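Local coordinates for genome polyprotein (Rhinovirus C, PDB 6KU8) that probably cleaves the viral polyprotein as a 3C cysteine protease and is captured here with the inhibitor rupintrivir in its substrate cleft, at residues H34-V39 with L77-Q82; K15-V20 with E84-I89; T73-L78 with A175-K180. All blocks are in the same frame, centred on the assembly; numbering follows the deposited sequence.

Contact 1. Residues H34-V39 with L77-Q82; sequences HDNCAV and LLWLDQ
C37 covers one face of the W79 indole: its CB lies 3.7 Å above the ring plane toward the rim, and SG stands 4.0 Å from the centroid of the six-membered ring, a Cys sulfur-aromatic contact beside a CH-pi contact. With SG anti to the backbone N (chi1 178°), both atoms of this slim side chain lie over the same ring. N36 reaches the indole at its edge, where OD1 lies in the ring plane 3.5 Å from W79 CE3. The H34 imidazole meets the benzo end obliquely, its plane 87° from that of the indole, and H34 ND1 donates to the anti lone pair of D35 OD2 in a nearly straight 2.6 Å bond that fixes the turn of the imidazole.

N36 holds L80 twice: its side-chain ND2 donates to L80 O at 2.9 Å, and its own backbone O accepts from L80 N, so one polar residue grips both backbone groups of L80. Further along, A38 and L78 exchange a pair of backbone bonds, and on the face of C37 and W79 the apolar branches V39 CG2 and L77 CD2 meet, though the closeness of the pair is doubtful with V39 in an unusual rotamer. A38 turns the other way, its small methyl meeting L80 CD1. A type II' turn from H34 to C37 leads into this antiparallel ladder, which joins strands 37-41 and 75-80 in the six-stranded N-terminal barrel of a chymotrypsin-like protease.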
loop_
_atom_site.group_PDB
_atom_site.type_symbol
_atom_site.label_atom_id
_atom_site.label_comp_id
_atom_site.label_asym_id
_atom_site.label_seq_id
_atom_site.Cartn_x
_atom_site.Cartn_y
_atom_site.Cartn_z
ATOM N N HIS A 34 -6.486 -5.564 9.093
ATOM C CA HIS A 34 -7.319 -6.288 10.051
ATOM C C HIS A 34 -6.517 -6.445 11.325
ATOM O O HIS A 34 -5.280 -6.470 11.286
ATOM C CB HIS A 34 -7.732 -7.670 9.524
ATOM C CG HIS A 34 -6.606 -8.664 9.507
ATOM N ND1 HIS A 34 -6.407 -9.586 10.515
ATOM C CD2 HIS A 34 -5.606 -8.862 8.615
ATOM C CE1 HIS A 34 -5.344 -10.319 10.236
ATOM N NE2 HIS A 34 -4.835 -9.896 9.090
ATOM N N ASP A 35 -7.233 -6.554 12.450
ATOM C CA ASP A 35 -6.626 -6.760 13.765
ATOM C C ASP A 35 -5.483 -5.755 13.939
ATOM O O ASP A 35 -5.705 -4.543 13.799
ATOM C CB ASP A 35 -6.257 -8.222 13.882
ATOM C CG ASP A 35 -7.475 -9.118 13.827
ATOM O OD1 ASP A 35 -8.172 -9.191 14.857
ATOM O OD2 ASP A 35 -7.751 -9.716 12.759
ATOM N N ASN A 36 -4.270 -6.192 14.256
ATOM C CA ASN A 36 -3.131 -5.295 14.409
ATOM C C ASN A 36 -2.175 -5.387 13.228
ATOM O O ASN A 36 -0.992 -5.074 13.372
ATOM C CB ASN A 36 -2.401 -5.606 15.717
ATOM C CG ASN A 36 -1.879 -7.031 15.761
ATOM O OD1 ASN A 36 -2.483 -7.946 15.202
ATOM N ND2 ASN A 36 -0.726 -7.223 16.402
ATOM N N CYS A 37 -2.658 -5.828 12.064
ATOM C CA CYS A 37 -1.807 -6.083 10.906
ATOM C C CYS A 37 -1.999 -4.986 9.864
ATOM O O CYS A 37 -3.120 -4.767 9.391
ATOM C CB CYS A 37 -2.116 -7.447 10.291
ATOM S SG CYS A 37 -1.126 -7.805 8.815
ATOM N N ALA A 38 -0.905 -4.322 9.497
ATOM C CA ALA A 38 -0.907 -3.266 8.493
ATOM C C ALA A 38 0.055 -3.609 7.365
ATOM O O ALA A 38 0.910 -4.491 7.474
ATOM C CB ALA A 38 -0.525 -1.898 9.082
ATOM N N VAL A 39 -0.084 -2.875 6.275
ATOM C CA VAL A 39 0.768 -3.022 5.110
ATOM C C VAL A 39 1.531 -1.717 4.901
ATOM O O VAL A 39 0.993 -0.625 5.115
ATOM C CB VAL A 39 -0.099 -3.422 3.899
ATOM C CG1 VAL A 39 -0.062 -2.414 2.783
ATOM C CG2 VAL A 39 0.219 -4.827 3.458
ATOM N N LEU A 77 4.225 -6.699 5.644
ATOM C CA LEU A 77 3.201 -6.722 6.681
ATOM C C LEU A 77 3.837 -6.354 8.011
ATOM O O LEU A 77 4.896 -6.887 8.361
ATOM C CB LEU A 77 2.549 -8.109 6.802
ATOM C CG LEU A 77 1.932 -8.825 5.595
ATOM C CD1 LEU A 77 1.118 -10.026 6.046
ATOM C CD2 LEU A 77 1.070 -7.882 4.776
ATOM N N LEU A 78 3.208 -5.444 8.747
ATOM C CA LEU A 78 3.615 -5.137 10.113
ATOM C C LEU A 78 2.531 -5.617 11.062
ATOM O O LEU A 78 1.350 -5.308 10.867
ATOM C CB LEU A 78 3.851 -3.644 10.327
ATOM C CG LEU A 78 4.782 -2.908 9.369
ATOM C CD1 LEU A 78 4.794 -1.430 9.739
ATOM C CD2 LEU A 78 6.176 -3.524 9.403
ATOM N N TRP A 79 2.923 -6.382 12.072
ATOM C CA TRP A 79 2.027 -6.721 13.173
ATOM C C TRP A 79 2.438 -5.829 14.337
ATOM O O TRP A 79 3.556 -5.941 14.851
ATOM C CB TRP A 79 2.101 -8.203 13.537
ATOM C CG TRP A 79 1.763 -9.139 12.400
ATOM C CD1 TRP A 79 2.600 -9.552 11.403
ATOM C CD2 TRP A 79 0.510 -9.802 12.171
ATOM N NE1 TRP A 79 1.944 -10.414 10.559
ATOM C CE2 TRP A 79 0.660 -10.586 11.011
ATOM C CE3 TRP A 79 -0.719 -9.805 12.833
ATOM C CZ2 TRP A 79 -0.373 -11.373 10.501
ATOM C CZ3 TRP A 79 -1.752 -10.582 12.322
ATOM C CH2 TRP A 79 -1.571 -11.357 11.166
ATOM N N LEU A 80 1.540 -4.934 14.727
ATOM C CA LEU A 80 1.845 -3.810 15.600
ATOM C C LEU A 80 1.405 -4.070 17.033
ATOM O O LEU A 80 0.384 -4.711 17.284
ATOM C CB LEU A 80 1.157 -2.548 15.080
ATOM C CG LEU A 80 1.535 -2.226 13.635
ATOM C CD1 LEU A 80 0.621 -1.139 13.064
ATOM C CD2 LEU A 80 2.973 -1.772 13.597
ATOM N N ASP A 81 2.182 -3.537 17.975
ATOM C CA ASP A 81 1.880 -3.684 19.400
ATOM C C ASP A 81 0.957 -2.546 19.827
ATOM O O ASP A 81 1.373 -1.544 20.407
ATOM C CB ASP A 81 3.164 -3.712 20.218
ATOM C CG ASP A 81 2.919 -4.099 21.669
ATOM O OD1 ASP A 81 1.856 -4.691 21.960
ATOM O OD2 ASP A 81 3.783 -3.810 22.510
ATOM N N GLN A 82 -0.327 -2.716 19.523
ATOM C CA GLN A 82 -1.349 -1.707 19.773
ATOM C C GLN A 82 -2.614 -2.413 20.235
ATOM O O GLN A 82 -2.824 -3.596 19.947
ATOM C CB GLN A 82 -1.663 -0.874 18.512
ATOM C CG GLN A 82 -2.479 -1.661 17.480
ATOM C CD GLN A 82 -2.610 -0.986 16.118
ATOM O OE1 GLN A 82 -1.838 -0.088 15.769
ATOM N NE2 GLN A 82 -3.592 -1.442 15.329
#

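Contact 2. Residues K15-V20 with E84-I89; sequences KRNCHV and EKFRDI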
loop_
_atom_site.group_PDB
_atom_site.type_symbol
_atom_site.label_atom_id
_atom_site.label_comp_id
_atom_site.label_asym_id
_atom_site.label_seq_id
_atom_site.Cartn_x
_atom_site.Cartn_y
_atom_site.Cartn_z
ATOM N N LYS A 15 -9.608 7.478 6.306
ATOM C CA LYS A 15 -9.852 7.989 7.656
ATOM C C LYS A 15 -9.825 6.881 8.703
ATOM O O LYS A 15 -9.345 7.087 9.827
ATOM C CB LYS A 15 -11.198 8.714 7.712
ATOM C CG LYS A 15 -11.212 10.045 6.958
ATOM C CD LYS A 15 -11.693 11.195 7.852
ATOM C CE LYS A 15 -13.094 10.932 8.412
ATOM N NZ LYS A 15 -13.712 12.152 9.041
ATOM N N ARG A 16 -10.359 5.706 8.367
ATOM C CA ARG A 16 -10.552 4.669 9.378
ATOM C C ARG A 16 -9.303 3.809 9.554
ATOM O O ARG A 16 -8.974 3.417 10.678
ATOM C CB ARG A 16 -11.752 3.794 9.012
ATOM C CG ARG A 16 -11.959 2.550 9.916
ATOM C CD ARG A 16 -12.202 2.937 11.397
ATOM N NE ARG A 16 -12.459 1.801 12.294
ATOM C CZ ARG A 16 -11.509 1.019 12.817
ATOM N NH1 ARG A 16 -10.227 1.222 12.520
ATOM N NH2 ARG A 16 -11.836 0.018 13.629
ATOM N N ASN A 17 -8.580 3.526 8.462
ATOM C CA ASN A 17 -7.544 2.502 8.485
ATOM C C ASN A 17 -6.139 2.984 8.134
ATOM O O ASN A 17 -5.196 2.203 8.278
ATOM C CB ASN A 17 -7.915 1.352 7.533
ATOM C CG ASN A 17 -8.546 0.141 8.255
ATOM O OD1 ASN A 17 -9.037 0.242 9.393
ATOM N ND2 ASN A 17 -8.522 -1.011 7.590
ATOM N N CYS A 18 -5.958 4.224 7.697
ATOM C CA CYS A 18 -4.667 4.682 7.207
ATOM C C CYS A 18 -4.017 5.670 8.166
ATOM O O CYS A 18 -4.695 6.465 8.822
ATOM C CB CYS A 18 -4.814 5.295 5.809
ATOM S SG CYS A 18 -5.227 3.988 4.567
ATOM N N HIS A 19 -2.685 5.616 8.212
ATOM C CA HIS A 19 -1.858 6.393 9.119
ATOM C C HIS A 19 -0.571 6.796 8.414
ATOM O O HIS A 19 -0.118 6.130 7.472
ATOM C CB HIS A 19 -1.542 5.604 10.394
ATOM C CG HIS A 19 -2.769 5.129 11.106
ATOM N ND1 HIS A 19 -3.354 5.839 12.132
ATOM C CD2 HIS A 19 -3.559 4.049 10.895
ATOM C CE1 HIS A 19 -4.435 5.201 12.545
ATOM N NE2 HIS A 19 -4.582 4.111 11.811
ATOM N N VAL A 20 0.013 7.892 8.885
ATOM C CA VAL A 20 1.285 8.381 8.367
ATOM C C VAL A 20 2.398 7.636 9.084
ATOM O O VAL A 20 2.511 7.706 10.310
ATOM C CB VAL A 20 1.432 9.896 8.578
ATOM C CG1 VAL A 20 2.780 10.365 8.082
ATOM C CG2 VAL A 20 0.277 10.670 7.931
ATOM N N GLU A 84 -5.671 -1.026 19.423
ATOM C CA GLU A 84 -6.652 -0.813 18.372
ATOM C C GLU A 84 -6.676 -1.978 17.390
ATOM O O GLU A 84 -5.644 -2.576 17.075
ATOM C CB GLU A 84 -6.363 0.485 17.616
ATOM C CG GLU A 84 -7.306 0.668 16.434
ATOM C CD GLU A 84 -6.906 1.799 15.520
ATOM O OE1 GLU A 84 -7.620 2.009 14.509
ATOM O OE2 GLU A 84 -5.880 2.467 15.805
ATOM N N LYS A 85 -7.872 -2.282 16.900
ATOM C CA LYS A 85 -8.089 -3.232 15.821
ATOM C C LYS A 85 -8.504 -2.476 14.568
ATOM O O LYS A 85 -9.468 -1.701 14.586
ATOM C CB LYS A 85 -9.173 -4.250 16.184
ATOM C CG LYS A 85 -8.961 -4.956 17.517
ATOM C CD LYS A 85 -8.193 -6.263 17.345
ATOM C CE LYS A 85 -8.130 -7.050 18.648
ATOM N NZ LYS A 85 -7.411 -6.286 19.718
ATOM N N PHE A 86 -7.784 -2.710 13.482
ATOM C CA PHE A 86 -8.197 -2.148 12.211
ATOM C C PHE A 86 -9.557 -2.716 11.813
ATOM O O PHE A 86 -9.887 -3.867 12.119
ATOM C CB PHE A 86 -7.141 -2.448 11.140
ATOM C CG PHE A 86 -5.782 -1.835 11.437
ATOM C CD1 PHE A 86 -5.645 -0.463 11.612
ATOM C CD2 PHE A 86 -4.653 -2.633 11.544
ATOM C CE1 PHE A 86 -4.401 0.111 11.892
ATOM C CE2 PHE A 86 -3.408 -2.078 11.824
ATOM C CZ PHE A 86 -3.276 -0.703 11.999
ATOM N N ARG A 87 -10.361 -1.889 11.161
ATOM C CA ARG A 87 -11.521 -2.398 10.447
ATOM C C ARG A 87 -11.073 -3.447 9.438
ATOM O O ARG A 87 -10.174 -3.201 8.627
ATOM C CB ARG A 87 -12.235 -1.246 9.752
ATOM C CG ARG A 87 -13.409 -1.640 8.889
ATOM C CD ARG A 87 -13.979 -0.384 8.270
ATOM N NE ARG A 87 -14.539 -0.608 6.938
ATOM C CZ ARG A 87 -14.464 0.274 5.941
ATOM N NH1 ARG A 87 -15.017 -0.011 4.771
ATOM N NH2 ARG A 87 -13.823 1.435 6.109
ATOM N N ASP A 88 -11.677 -4.628 9.511
ATOM C CA ASP A 88 -11.262 -5.733 8.654
ATOM C C ASP A 88 -11.726 -5.470 7.229
ATOM O O ASP A 88 -12.905 -5.629 6.921
ATOM C CB ASP A 88 -11.830 -7.053 9.166
ATOM C CG ASP A 88 -11.332 -8.240 8.372
ATOM O OD1 ASP A 88 -10.588 -8.043 7.383
ATOM O OD2 ASP A 88 -11.693 -9.380 8.727
ATOM N N ILE A 89 -10.804 -5.107 6.339
ATOM C CA ILE A 89 -11.171 -4.782 4.961
ATOM C C ILE A 89 -10.853 -5.922 3.996
ATOM O O ILE A 89 -10.924 -5.738 2.775
ATOM C CB ILE A 89 -10.494 -3.476 4.526
ATOM C CG1 ILE A 89 -8.975 -3.614 4.730
ATOM C CG2 ILE A 89 -11.063 -2.332 5.342
ATOM C CD1 ILE A 89 -8.103 -2.727 3.850
HETATM O O HOH W 1 -6.724 2.707 11.955
#
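R16 and E84 run alongside one another with opposed directions, the guanidinium tilted 40° to the carboxylate, with R16 NH1 3.4 Å from E84 OE1 in a salt bridge. The arginine chain, bent at chi2 (61°), carries its flat end across the backbone of the facing loop: NH2 donates to K85 O at 3.1 Å in the guanidinium plane, while R87 CB sits over the centre of one guanidinium face. A long, many-armed side chain suits this partly exposed place, since it can bind charge and carbonyl at once. The N17 amide lies roughly square to the R87 chain, and ND2 donates to a lone pair of R87 O at 2.9 Å; OD1 receives a weak bond from R87 N. An asparagine suits this place because its amide can serve both backbone groups of one residue. It stands at the end of helix 8-17, where the chain passes into the first strand of the barrel and the loop after strand 75-80 closes over that junction.

H19 and F86 meet obliquely, H19 NE2 lying 4.0 Å from F86 CE1 at the phenyl edge. One water ties the pieces together, donating to R16 O and E84 OE1 and bonding H19 NE2 at 2.6 Å. D53 holds ND1 of the same imidazole, so both ring nitrogens are engaged and its rotation is fixed.

Contact 3. Residues T73-L78 with A175-K180; sequences TEITLL and AALLRK. With AG7 (4-{2-(4-fluoro-benzyl)-6-methyl-5-[(5-methyl-isoxazole-3-carbonyl)-amino]-4-oxo-heptanoylamino}-5-(2-oxo-pyrrolidin-3-yl)-pentanoic acid ethyl ester), chain B.
I75 has CG1 anti to its carbonyl carbon (chi1 -70°), and with chi2 extended at 164° the chain sends CD1 toward the 175-177 backbone. There CG1 lies 3.5 Å from A175 CB, a tight carbon pair, and CD1 comes 3.2 Å from A176 O and within 4.1 Å of L177 CD2. L177 meets it with one branch of its fork, CG again anti to the carbonyl carbon. The small methyl of A175 lies close to both neighbours, its CB 3.2 Å from T73 O; no hydrogen bond crosses between the segments, and apolar packing does the joining.

At the corner around E74, T73 OG1 accepts from I75 N at 3.1 Å, an ST turn, and is also hydrogen-bonded to L65 O. E74 turns the other way. Its chain, bent at chi2 (-29°), lays the carboxylate against the fluorobenzyl group of the inhibitor, with CD 3.5 Å from AG7 C08 and OE1 3.7 Å from F1. OE2 is hydrogen-bonded to H43 ND1, consistent with the Cys-His-Glu triad of picornaviral 3C proteases, in which C150 would be the third member. Thus one short run of chain has I75 facing the other barrel and E74 facing H43 and the ligand.

Strands 37-41 and 55-66 flank this part of strand 75-80, with V39 and L65 against I75. In the second barrel, I163 of strand 159-167 packs on I75, and V165 on A175 of the neighbouring strand 172-176, so that strand 172-176 and its continuation lie against the first barrel at the interface between the two.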
loop_
_atom_site.group_PDB
_atom_site.type_symbol
_atom_site.label_atom_id
_atom_site.label_comp_id
_atom_site.label_asym_id
_atom_site.label_seq_id
_atom_site.Cartn_x
_atom_site.Cartn_y
_atom_site.Cartn_z
ATOM N N THR A 73 7.572 -8.535 -3.460
ATOM C CA THR A 73 6.326 -7.917 -3.890
ATOM C C THR A 73 6.299 -6.416 -3.613
ATOM O O THR A 73 5.394 -5.730 -4.100
ATOM C CB THR A 73 5.120 -8.556 -3.189
ATOM O OG1 THR A 73 5.167 -8.237 -1.789
ATOM C CG2 THR A 73 5.106 -10.062 -3.377
ATOM N N GLU A 74 7.243 -5.897 -2.828
ATOM C CA GLU A 74 7.287 -4.525 -2.321
ATOM C C GLU A 74 6.275 -4.328 -1.193
ATOM O O GLU A 74 6.122 -3.195 -0.695
ATOM C CB GLU A 74 7.018 -3.473 -3.413
ATOM C CG GLU A 74 8.140 -2.491 -3.703
ATOM C CD GLU A 74 9.049 -2.184 -2.512
ATOM O OE1 GLU A 74 10.011 -2.935 -2.298
ATOM O OE2 GLU A 74 8.839 -1.169 -1.825
ATOM N N ILE A 75 5.573 -5.377 -0.777
ATOM C CA ILE A 75 4.653 -5.319 0.347
ATOM C C ILE A 75 5.302 -5.941 1.574
ATOM O O ILE A 75 5.771 -7.087 1.536
ATOM C CB ILE A 75 3.327 -6.023 0.028
ATOM C CG1 ILE A 75 2.538 -5.213 -0.997
ATOM C CG2 ILE A 75 2.530 -6.221 1.307
ATOM C CD1 ILE A 75 1.459 -5.990 -1.633
ATOM N N THR A 76 5.294 -5.194 2.673
ATOM C CA THR A 76 5.686 -5.692 3.979
ATOM C C THR A 76 4.486 -5.608 4.910
ATOM O O THR A 76 3.789 -4.587 4.932
ATOM C CB THR A 76 6.859 -4.880 4.527
ATOM O OG1 THR A 76 8.029 -5.180 3.759
ATOM C CG2 THR A 76 7.098 -5.202 5.984
ATOM N N LEU A 77 4.225 -6.699 5.644
ATOM C CA LEU A 77 3.201 -6.722 6.681
ATOM C C LEU A 77 3.837 -6.354 8.011
ATOM O O LEU A 77 4.896 -6.887 8.361
ATOM C CB LEU A 77 2.549 -8.109 6.802
ATOM C CG LEU A 77 1.932 -8.825 5.595
ATOM C CD1 LEU A 77 1.118 -10.026 6.046
ATOM C CD2 LEU A 77 1.070 -7.882 4.776
ATOM N N LEU A 78 3.208 -5.444 8.747
ATOM C CA LEU A 78 3.615 -5.137 10.113
ATOM C C LEU A 78 2.531 -5.617 11.062
ATOM O O LEU A 78 1.350 -5.308 10.867
ATOM C CB LEU A 78 3.851 -3.644 10.327
ATOM C CG LEU A 78 4.782 -2.908 9.369
ATOM C CD1 LEU A 78 4.794 -1.430 9.739
ATOM C CD2 LEU A 78 6.176 -3.524 9.403
ATOM N N ALA A 175 1.774 -2.443 -5.916
ATOM C CA ALA A 175 1.919 -3.834 -5.501
ATOM C C ALA A 175 0.529 -4.433 -5.302
ATOM O O ALA A 175 -0.256 -3.927 -4.496
ATOM C CB ALA A 175 2.742 -3.929 -4.213
ATOM N N ALA A 176 0.218 -5.502 -6.030
ATOM C CA ALA A 176 -1.109 -6.093 -5.924
ATOM C C ALA A 176 -1.378 -6.549 -4.494
ATOM O O ALA A 176 -0.535 -7.195 -3.858
ATOM C CB ALA A 176 -1.266 -7.266 -6.891
ATOM N N LEU A 177 -2.539 -6.170 -3.969
ATOM C CA LEU A 177 -3.033 -6.721 -2.710
ATOM C C LEU A 177 -3.851 -7.968 -3.040
ATOM O O LEU A 177 -4.805 -7.893 -3.820
ATOM C CB LEU A 177 -3.878 -5.697 -1.950
ATOM C CG LEU A 177 -3.132 -4.481 -1.396
ATOM C CD1 LEU A 177 -4.133 -3.412 -0.987
ATOM C CD2 LEU A 177 -2.247 -4.881 -0.213
ATOM N N LEU A 178 -3.449 -9.119 -2.498
ATOM C CA LEU A 178 -4.151 -10.371 -2.744
ATOM C C LEU A 178 -4.613 -10.961 -1.417
ATOM O O LEU A 178 -3.870 -10.963 -0.429
ATOM C CB LEU A 178 -3.267 -11.360 -3.513
ATOM C CG LEU A 178 -2.719 -10.821 -4.835
ATOM C CD1 LEU A 178 -1.602 -11.723 -5.369
ATOM C CD2 LEU A 178 -3.840 -10.660 -5.864
ATOM N N ARG A 179 -5.855 -11.444 -1.385
ATOM C CA ARG A 179 -6.456 -11.780 -0.097
ATOM C C ARG A 179 -5.657 -12.838 0.651
ATOM O O ARG A 179 -5.621 -12.823 1.887
ATOM C CB ARG A 179 -7.896 -12.249 -0.276
ATOM C CG ARG A 179 -8.701 -12.201 1.036
ATOM C CD ARG A 179 -10.156 -12.528 0.760
ATOM N NE ARG A 179 -10.677 -11.676 -0.309
ATOM C CZ ARG A 179 -11.778 -11.948 -1.000
ATOM N NH1 ARG A 179 -12.461 -13.065 -0.745
ATOM N NH2 ARG A 179 -12.182 -11.120 -1.954
ATOM N N LYS A 180 -5.013 -13.760 -0.070
ATOM C CA LYS A 180 -4.238 -14.811 0.583
ATOM C C LYS A 180 -3.073 -14.263 1.397
ATOM O O LYS A 180 -2.589 -14.957 2.298
ATOM C CB LYS A 180 -3.714 -15.813 -0.457
ATOM C CG LYS A 180 -2.723 -15.208 -1.456
ATOM C CD LYS A 180 -2.277 -16.224 -2.517
ATOM C CE LYS A 180 -1.510 -15.528 -3.648
ATOM N NZ LYS A 180 -1.125 -16.483 -4.736
HETATM C C01 AG7 B . 11.094 4.378 -7.764
HETATM C C02 AG7 B . 11.624 4.141 -6.360
HETATM O O03 AG7 B . 9.972 4.690 -8.043
HETATM C C04 AG7 B . 10.556 3.893 -5.303
HETATM C C05 AG7 B . 11.337 3.286 -4.151
HETATM C C06 AG7 B . 11.604 1.793 -4.401
HETATM C C07 AG7 B . 10.559 0.951 -4.747
HETATM C C08 AG7 B . 10.795 -0.395 -4.975
HETATM C C09 AG7 B . 12.081 -0.912 -4.864
HETATM C C10 AG7 B . 13.131 -0.073 -4.519
HETATM C C11 AG7 B . 12.895 1.277 -4.288
HETATM N N12 AG7 B . 8.523 5.473 -4.807
HETATM C C13 AG7 B . 8.078 6.863 -4.600
HETATM C C14 AG7 B . 6.998 7.064 -5.650
HETATM C C15 AG7 B . 7.653 7.199 -7.078
HETATM C C16 AG7 B . 6.540 7.780 -8.092
HETATM N N17 AG7 B . 7.128 8.644 -8.905
HETATM O O18 AG7 B . 5.397 7.470 -8.100
HETATM C C19 AG7 B . 7.602 7.315 -3.213
HETATM C C20 AG7 B . 8.345 6.556 -2.103
HETATM C C21 AG7 B . 9.391 7.592 -1.758
HETATM O O22 AG7 B . 10.694 7.221 -1.438
HETATM O O23 AG7 B . 9.068 8.728 -1.813
HETATM C C47 AG7 B . 9.946 5.263 -5.012
HETATM O O48 AG7 B . 10.657 6.209 -4.973
HETATM C C50 AG7 B . 11.501 8.337 -1.210
HETATM C C53 AG7 B . 12.782 7.868 -0.521
HETATM C C57 AG7 B . 12.199 4.165 -8.781
HETATM N N58 AG7 B . 11.652 4.180 -10.082
HETATM C C59 AG7 B . 12.237 3.328 -11.059
HETATM O O60 AG7 B . 13.146 2.575 -10.899
HETATM C C78 AG7 B . 13.220 5.304 -8.720
HETATM C C81 AG7 B . 14.466 5.042 -9.576
HETATM F F1 AG7 B . 12.304 -2.243 -5.096
HETATM C C82 AG7 B . 12.543 6.609 -9.152
HETATM C C83 AG7 B . 8.601 8.754 -8.549
HETATM C C84 AG7 B . 8.672 8.074 -7.103
HETATM C C1 AG7 B . 11.539 3.547 -12.348
#

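All three contacts reach the six-stranded N-terminal barrel. Contacts 1 and 3 share L77 and L78 on strand 75-80, their centres 13 Å apart, and meet where V39 packs on I75. Contact 2 lies about 9 Å from contact 1, centre to centre, and touches it through D35 and F86; it is 16 Å from contact 3. Along the chain 15-20 comes first, then 34-39, 73-78 running into 77-82, 84-89, and finally 175-180. Strand 75-80 therefore connects the interface between the barrels, with E74 at the inhibitor, to a ladder in the wall of the first barrel, while the loop that follows returns to the C-terminal end of helix 8-17.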